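Local coordinates for protein photoreceptor-histidine kinase BphP (Stigmatella aurantiaca DW4/3-1, PDB 6BAF) that probably senses red and far-red light through a bilin chromophore held in its PAS-GAF region and passes the signal to its own histidine kinase region, at residues 73-76 with 77-80; 142-145 with 146-150; 295-298 with 299-303. All coordinates share one frame; numbering follows the deposited sequence.

Interaction 1: residues 73-76 with 77-80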
loop_
_atom_site.group_PDB
_atom_site.type_symbol
_atom_site.label_atom_id
_atom_site.label_comp_id
_atom_site.label_asym_id
_atom_site.label_seq_id
_atom_site.Cartn_x
_atom_site.Cartn_y
_atom_site.Cartn_z
ATOM N N ARG A 73 -9.527 -15.567 -8.847
ATOM C CA ARG A 73 -9.223 -14.764 -7.654
ATOM C C ARG A 73 -7.688 -14.712 -7.479
ATOM O O ARG A 73 -7.156 -13.948 -6.661
ATOM C CB ARG A 73 -9.890 -15.287 -6.382
ATOM C CG ARG A 73 -10.141 -14.129 -5.427
ATOM C CD ARG A 73 -10.391 -14.427 -3.925
ATOM N NE ARG A 73 -9.831 -13.268 -3.216
ATOM C CZ ARG A 73 -8.995 -13.299 -2.177
ATOM N NH1 ARG A 73 -8.660 -14.456 -1.589
ATOM N NH2 ARG A 73 -8.521 -12.144 -1.706
ATOM N N LEU A 74 -6.981 -15.546 -8.252
ATOM C CA LEU A 74 -5.537 -15.430 -8.496
ATOM C C LEU A 74 -5.146 -13.980 -8.776
ATOM O O LEU A 74 -5.842 -13.308 -9.533
ATOM C CB LEU A 74 -5.214 -16.311 -9.708
ATOM C CG LEU A 74 -3.776 -16.521 -10.106
ATOM C CD1 LEU A 74 -2.994 -17.108 -8.929
ATOM C CD2 LEU A 74 -3.770 -17.450 -11.341
ATOM N N LYS A 75 -4.022 -13.505 -8.218
ATOM C CA LYS A 75 -3.969 -11.994 -7.854
ATOM C C LYS A 75 -5.143 -11.306 -8.311
ATOM O O LYS A 75 -5.303 -11.070 -9.565
ATOM C CB LYS A 75 -2.850 -11.084 -8.348
ATOM C CG LYS A 75 -2.990 -9.630 -7.715
ATOM C CD LYS A 75 -2.438 -9.344 -6.162
ATOM C CE LYS A 75 -3.149 -8.024 -5.593
ATOM N NZ LYS A 75 -3.416 -7.727 -4.095
ATOM N N GLN A 76 -5.997 -10.998 -7.348
ATOM C CA GLN A 76 -5.748 -10.731 -5.917
ATOM C C GLN A 76 -4.822 -11.530 -4.977
ATOM O O GLN A 76 -4.462 -10.999 -3.945
ATOM C CB GLN A 76 -7.144 -10.692 -5.267
ATOM C CG GLN A 76 -8.147 -9.662 -5.932
ATOM C CD GLN A 76 -8.621 -10.015 -7.383
ATOM O OE1 GLN A 76 -8.830 -11.183 -7.721
ATOM N NE2 GLN A 76 -8.780 -8.989 -8.230
ATOM N N LEU A 77 -4.394 -12.761 -5.294
ATOM C CA LEU A 77 -3.459 -13.462 -4.420
ATOM C C LEU A 77 -1.983 -13.249 -4.742
ATOM O O LEU A 77 -1.140 -13.603 -3.901
ATOM C CB LEU A 77 -3.748 -14.972 -4.431
ATOM C CG LEU A 77 -5.249 -15.271 -4.257
ATOM C CD1 LEU A 77 -5.584 -16.715 -4.604
ATOM C CD2 LEU A 77 -5.710 -14.949 -2.836
ATOM N N ASN A 78 -1.615 -12.742 -5.924
ATOM C CA ASN A 78 -0.174 -12.525 -6.153
ATOM C C ASN A 78 0.368 -11.518 -5.120
ATOM O O ASN A 78 -0.351 -10.619 -4.705
ATOM C CB ASN A 78 0.118 -12.033 -7.580
ATOM C CG ASN A 78 -0.174 -13.109 -8.643
ATOM O OD1 ASN A 78 0.171 -14.270 -8.455
ATOM N ND2 ASN A 78 -0.827 -12.730 -9.722
ATOM N N PRO A 79 1.630 -11.673 -4.699
ATOM C CA PRO A 79 2.569 -12.721 -5.137
ATOM C C PRO A 79 2.357 -14.032 -4.371
ATOM O O PRO A 79 1.919 -14.036 -3.224
ATOM C CB PRO A 79 3.937 -12.116 -4.830
ATOM C CG PRO A 79 3.647 -11.245 -3.509
ATOM C CD PRO A 79 2.237 -10.695 -3.767
ATOM N N LEU A 80 2.631 -15.155 -5.021
ATOM C CA LEU A 80 2.522 -16.441 -4.362
ATOM C C LEU A 80 3.870 -16.770 -3.761
ATOM O O LEU A 80 4.903 -16.501 -4.362
ATOM C CB LEU A 80 2.102 -17.524 -5.359
ATOM C CG LEU A 80 0.905 -17.112 -6.213
ATOM C CD1 LEU A 80 0.669 -18.161 -7.312
ATOM C CD2 LEU A 80 -0.353 -16.895 -5.352
#

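Interaction 2: residues 142-145 with 146-150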
loop_
_atom_site.group_PDB
_atom_site.type_symbol
_atom_site.label_atom_id
_atom_site.label_comp_id
_atom_site.label_asym_id
_atom_site.label_seq_id
_atom_site.Cartn_x
_atom_site.Cartn_y
_atom_site.Cartn_z
ATOM N N LEU A 142 2.252 17.385 -10.541
ATOM C CA LEU A 142 1.988 15.949 -10.504
ATOM C C LEU A 142 3.090 15.171 -11.225
ATOM O O LEU A 142 3.712 14.270 -10.646
ATOM C CB LEU A 142 0.641 15.670 -11.155
ATOM C CG LEU A 142 -0.300 14.616 -10.592
ATOM C CD1 LEU A 142 -1.029 13.939 -11.690
ATOM C CD2 LEU A 142 0.376 13.631 -9.656
ATOM N N CYS A 143 3.380 15.549 -12.486
ATOM C CA CYS A 143 4.409 14.854 -13.262
ATOM C C CYS A 143 5.754 14.910 -12.558
ATOM O O CYS A 143 6.446 13.891 -12.428
ATOM C CB CYS A 143 4.508 15.447 -14.689
ATOM S SG CYS A 143 2.966 15.305 -15.633
ATOM N N GLU A 144 6.141 16.079 -12.065
ATOM C CA GLU A 144 7.454 16.146 -11.418
ATOM C C GLU A 144 7.483 15.349 -10.114
ATOM O O GLU A 144 8.510 14.737 -9.779
ATOM C CB GLU A 144 7.858 17.611 -11.168
ATOM C CG GLU A 144 9.254 18.001 -11.802
ATOM C CD GLU A 144 10.487 17.500 -11.001
ATOM O OE1 GLU A 144 10.340 17.293 -9.756
ATOM O OE2 GLU A 144 11.593 17.301 -11.615
ATOM N N ALA A 145 6.369 15.318 -9.383
ATOM C CA ALA A 145 6.325 14.525 -8.154
ATOM C C ALA A 145 6.516 13.037 -8.459
ATOM O O ALA A 145 7.306 12.350 -7.791
ATOM C CB ALA A 145 5.001 14.790 -7.422
ATOM N N VAL A 146 5.823 12.536 -9.489
ATOM C CA VAL A 146 5.857 11.105 -9.833
ATOM C C VAL A 146 7.262 10.680 -10.229
ATOM O O VAL A 146 7.793 9.654 -9.791
ATOM C CB VAL A 146 4.865 10.816 -10.973
ATOM C CG1 VAL A 146 5.121 9.429 -11.564
ATOM C CG2 VAL A 146 3.431 10.974 -10.491
ATOM N N VAL A 147 7.894 11.489 -11.052
ATOM C CA VAL A 147 9.196 11.147 -11.603
ATOM C C VAL A 147 10.274 11.182 -10.510
ATOM O O VAL A 147 11.122 10.275 -10.410
ATOM C CB VAL A 147 9.380 12.130 -12.788
ATOM C CG1 VAL A 147 10.387 13.264 -12.596
ATOM C CG2 VAL A 147 9.345 11.440 -14.128
ATOM N N GLN A 148 10.207 12.168 -9.605
ATOM C CA GLN A 148 11.108 12.167 -8.447
ATOM C C GLN A 148 10.838 10.973 -7.537
ATOM O O GLN A 148 11.770 10.310 -7.071
ATOM C CB GLN A 148 10.952 13.463 -7.631
ATOM C CG GLN A 148 11.405 14.739 -8.325
ATOM C CD GLN A 148 12.934 14.918 -8.347
ATOM O OE1 GLN A 148 13.714 13.959 -8.136
ATOM N NE2 GLN A 148 13.370 16.148 -8.665
ATOM N N GLU A 149 9.567 10.662 -7.295
ATOM C CA GLU A 149 9.245 9.508 -6.450
ATOM C C GLU A 149 9.724 8.191 -7.070
ATOM O O GLU A 149 10.370 7.362 -6.400
ATOM C CB GLU A 149 7.734 9.479 -6.212
ATOM C CG GLU A 149 7.308 8.558 -5.091
ATOM C CD GLU A 149 7.675 9.122 -3.710
ATOM O OE1 GLU A 149 7.859 10.364 -3.578
ATOM O OE2 GLU A 149 7.787 8.312 -2.760
ATOM N N VAL A 150 9.430 7.970 -8.364
ATOM C CA VAL A 150 9.817 6.687 -8.982
ATOM C C VAL A 150 11.331 6.546 -9.062
ATOM O O VAL A 150 11.882 5.452 -8.926
ATOM C CB VAL A 150 9.177 6.559 -10.379
ATOM C CG1 VAL A 150 9.792 5.336 -11.136
ATOM C CG2 VAL A 150 7.659 6.447 -10.243
HETATM O O HOH W 1 7.782 13.173 -5.159
#

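Interaction 3: residues 295-298 with 299-303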
loop_
_atom_site.group_PDB
_atom_site.type_symbol
_atom_site.label_atom_id
_atom_site.label_comp_id
_atom_site.label_asym_id
_atom_site.label_seq_id
_atom_site.Cartn_x
_atom_site.Cartn_y
_atom_site.Cartn_z
ATOM N N GLU A 295 -1.006 4.017 -11.176
ATOM C CA GLU A 295 -2.470 4.011 -11.114
ATOM C C GLU A 295 -3.013 5.247 -10.413
ATOM O O GLU A 295 -4.057 5.786 -10.807
ATOM C CB GLU A 295 -2.959 2.763 -10.389
ATOM C CG GLU A 295 -2.630 1.481 -11.134
ATOM C CD GLU A 295 -3.566 0.329 -10.762
ATOM O OE1 GLU A 295 -4.814 0.566 -10.551
ATOM O OE2 GLU A 295 -3.034 -0.822 -10.723
ATOM N N VAL A 296 -2.372 5.676 -9.321
ATOM C CA VAL A 296 -2.892 6.861 -8.635
ATOM C C VAL A 296 -2.804 8.059 -9.559
ATOM O O VAL A 296 -3.805 8.737 -9.820
ATOM C CB VAL A 296 -2.149 7.114 -7.312
ATOM C CG1 VAL A 296 -2.537 8.513 -6.777
ATOM C CG2 VAL A 296 -2.473 6.003 -6.319
ATOM N N MET A 297 -1.613 8.298 -10.121
ATOM C CA MET A 297 -1.472 9.366 -11.119
ATOM C C MET A 297 -2.486 9.227 -12.238
ATOM O O MET A 297 -3.114 10.215 -12.641
ATOM C CB MET A 297 -0.065 9.385 -11.710
ATOM C CG MET A 297 0.025 10.407 -12.863
ATOM S SD MET A 297 1.689 10.530 -13.543
ATOM C CE MET A 297 1.485 12.034 -14.560
ATOM N N SER A 298 -2.706 7.997 -12.735
ATOM C CA SER A 298 -3.698 7.858 -13.803
ATOM C C SER A 298 -5.073 8.313 -13.333
ATOM O O SER A 298 -5.822 8.941 -14.099
ATOM C CB SER A 298 -3.762 6.414 -14.329
ATOM O OG SER A 298 -2.504 6.041 -14.906
ATOM N N SER A 299 -5.430 8.007 -12.073
ATOM C CA SER A 299 -6.780 8.333 -11.612
ATOM C C SER A 299 -6.931 9.831 -11.385
ATOM O O SER A 299 -8.010 10.377 -11.627
ATOM C CB SER A 299 -7.123 7.530 -10.349
ATOM O OG SER A 299 -6.291 7.933 -9.259
ATOM N N LEU A 300 -5.840 10.518 -11.015
ATOM C CA LEU A 300 -5.777 11.978 -10.877
ATOM C C LEU A 300 -5.709 12.742 -12.192
ATOM O O LEU A 300 -5.757 13.973 -12.157
ATOM C CB LEU A 300 -4.548 12.389 -10.083
ATOM C CG LEU A 300 -4.524 11.955 -8.623
ATOM C CD1 LEU A 300 -3.251 12.470 -7.963
ATOM C CD2 LEU A 300 -5.771 12.452 -7.907
ATOM N N LEU A 301 -5.514 12.081 -13.337
ATOM C CA LEU A 301 -5.601 12.801 -14.611
ATOM C C LEU A 301 -7.080 13.083 -14.886
ATOM O O LEU A 301 -7.709 12.401 -15.707
ATOM C CB LEU A 301 -4.959 11.996 -15.766
ATOM C CG LEU A 301 -3.471 11.632 -15.609
ATOM C CD1 LEU A 301 -2.990 10.599 -16.642
ATOM C CD2 LEU A 301 -2.555 12.856 -15.583
ATOM N N ALA A 302 -7.658 14.047 -14.158
ATOM C CA ALA A 302 -9.074 14.389 -14.298
ATOM C C ALA A 302 -9.269 15.900 -14.431
ATOM O O ALA A 302 -9.171 16.441 -15.543
ATOM C CB ALA A 302 -9.890 13.841 -13.120
ATOM N N ALA A 303 -9.540 16.586 -13.316
ATOM C CA ALA A 303 -9.830 18.036 -13.319
ATOM C C ALA A 303 -10.094 18.568 -11.896
ATOM O O ALA A 303 -11.010 19.373 -11.662
ATOM C CB ALA A 303 -11.038 18.357 -14.242
HETATM O O HOH W 2 -8.643 10.265 -14.824
#

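Interaction 1: residues 73-76 with 77-80
Leu77 holds CG beside its own backbone N (chi1 -47°), while Arg73, with CG anti to N (chi1 -151°) and a bend at chi3, carries its guanidinium to where Leu77 CD2 lies over one face of it. That methyl is 3.2 Å from Arg73 NH1 and approaches CZ too; the two side chains cross at about a right angle. Leu77 CG rests 3.3 Å from Arg73 O. The backbone link from Leu77 N to that same Arg73 O is weak and doubtful, since Leu77 N is crowded in the model. Further along, Leu74 CD1 meets Leu80 CD1 at 4.1 Å, a purely apolar touch between crossing side chains; Leu80 also packs on Leu65 of helix 59-69 and Leu74 on Ala97 of strand 90-100. Residues 73-79 belong to the irregular PAS-domain loop after helix 59-69, with a cis peptide bond before Pro79, and Leu80 opens strand 80-85. An alanine in place of Leu77 would take away the branch lying on Arg73 and would probably leave the guanidinium face bare, the group free to turn, and a gap beside Asp68. The polar ends look elsewhere: Asn78 ND2 bonds to Ala97 O, and Lys75 NZ forms a salt bridge with Asp128 and a hydrogen bond with His124, both of the second subunit. Within the loop, then, the contact rests mainly on nonpolar packing, a methyl on a guanidinium face and leucine against leucine, whereas its polar groups fasten the loop to the neighbouring strand and to the partner subunit.

Interaction 2: residues 142-145 with 146-150
From Leu142 to Glu149 the backbone closes four successive i to i+4 bonds, Val146 N to Leu142 O at 3.0 Å with an N-H...O angle of 160° being representative, which is regular alpha-helix geometry. The turns belong to helix 139-154, one of the helices of the GAF domain lying against its antiparallel sheet. On the buried side Leu142 CD2 sits 4.1 Å from Val146 CG2; Leu142 faces helix 284-300, while Val146 also reaches Ile161 and Ile271 of the sheet. Val147 turns its branches to Ala159, Ile161 and Ala176, and its CB lies 3.4 Å from Cys143 O one turn back. Glu144 and Gln148 form the polar pair. Gln148 keeps CG beside its backbone N (chi1 -67°), which brings CG up to 3.1 Å from Glu144 OE1; the bend at chi2 then turns CD outward and leaves NE2 beside the carboxylate. Gln148 NE2 gives Glu144 OE1 a weak bond of 3.4 Å, and the carboxylate and amide planes stand 66° apart, so the two flat groups are turned well out of stacking. Glu149 instead sends OE2 to Arg132 in a salt bridge. Ala145 O takes two donors: Glu149 N at 2.9 Å, and a water at 2.8 Å that gives its other proton to Glu149 OE1, 3.2 Å away.

Interaction 3: residues 295-298 with 299-303
Ser299 and Val296 make the tight part of the contact. With chi1 at 66° the hydroxyl of Ser299 is set between its backbone N and carbonyl carbon, which turns OG back down the helix to give its proton to Val296 O at 2.7 Å, in the carbonyl plane and on a lone pair. The same oxygen receives Leu300 N at 3.0 Å, nearly along the C=O axis, so two good donors grip it from different directions. Beside it Val296 CG1 and Leu300 CD1 run side by side at 4.2 Å, pointing the same way, and Val296 packs on Leu130 and Leu133 of helix 120-135. Met297, an extended chain, reaches with CE to 4.2 Å from Leu301 CD2. Ser298 OG bonds to Gly294 O within the helix and to Met262 N, the bond that ties it to strand 255-263. Arg134 of the second subunit forms a salt bridge with Glu295 and packs on Ser298 and Ser299. The other end is looser. Leu301 N reaches Ser298 O at 3.2 Å from above the carbonyl plane, 71° out of it, and its bond to Met297 O is weak. Ala302 N is weakly bonded to Leu300 O; Ala302 is exposed and Ala303 poorly ordered. A weak i+4 bond beside an i+3 bond at Leu301 N, then an inverse gamma turn centred on Leu301, marks the C-terminal end of helix 284-300 of the GAF domain, at the end of the fragment, where full-length phytochromes typically continue as a long helix toward the next domain.

How the interactions relate
Interactions 2 and 3 both lie in the GAF domain, on neighbouring helices, and touch directly, with centres about 13 Å apart: Met297 SD lies 3.5 Å from Val146 CG2, and Met297 CE 3.7 Å from Cys143 SG, so helices 139-154 and 284-300 are packed by these residues. Interaction 1 is separate, in a PAS loop whose nearest atoms are about 9 Å from 295-303 and about 19 Å from 142-150. Interaction 2 is the most buried and touches no other chain, whereas interactions 1 and 3 are partly buried and both reach the second subunit through salt bridges. Regular helical bonding carries interaction 2; interaction 3 adds a serine hydroxyl to such bonds, then loses them at the C-terminus; nonpolar packing carries the irregular loop.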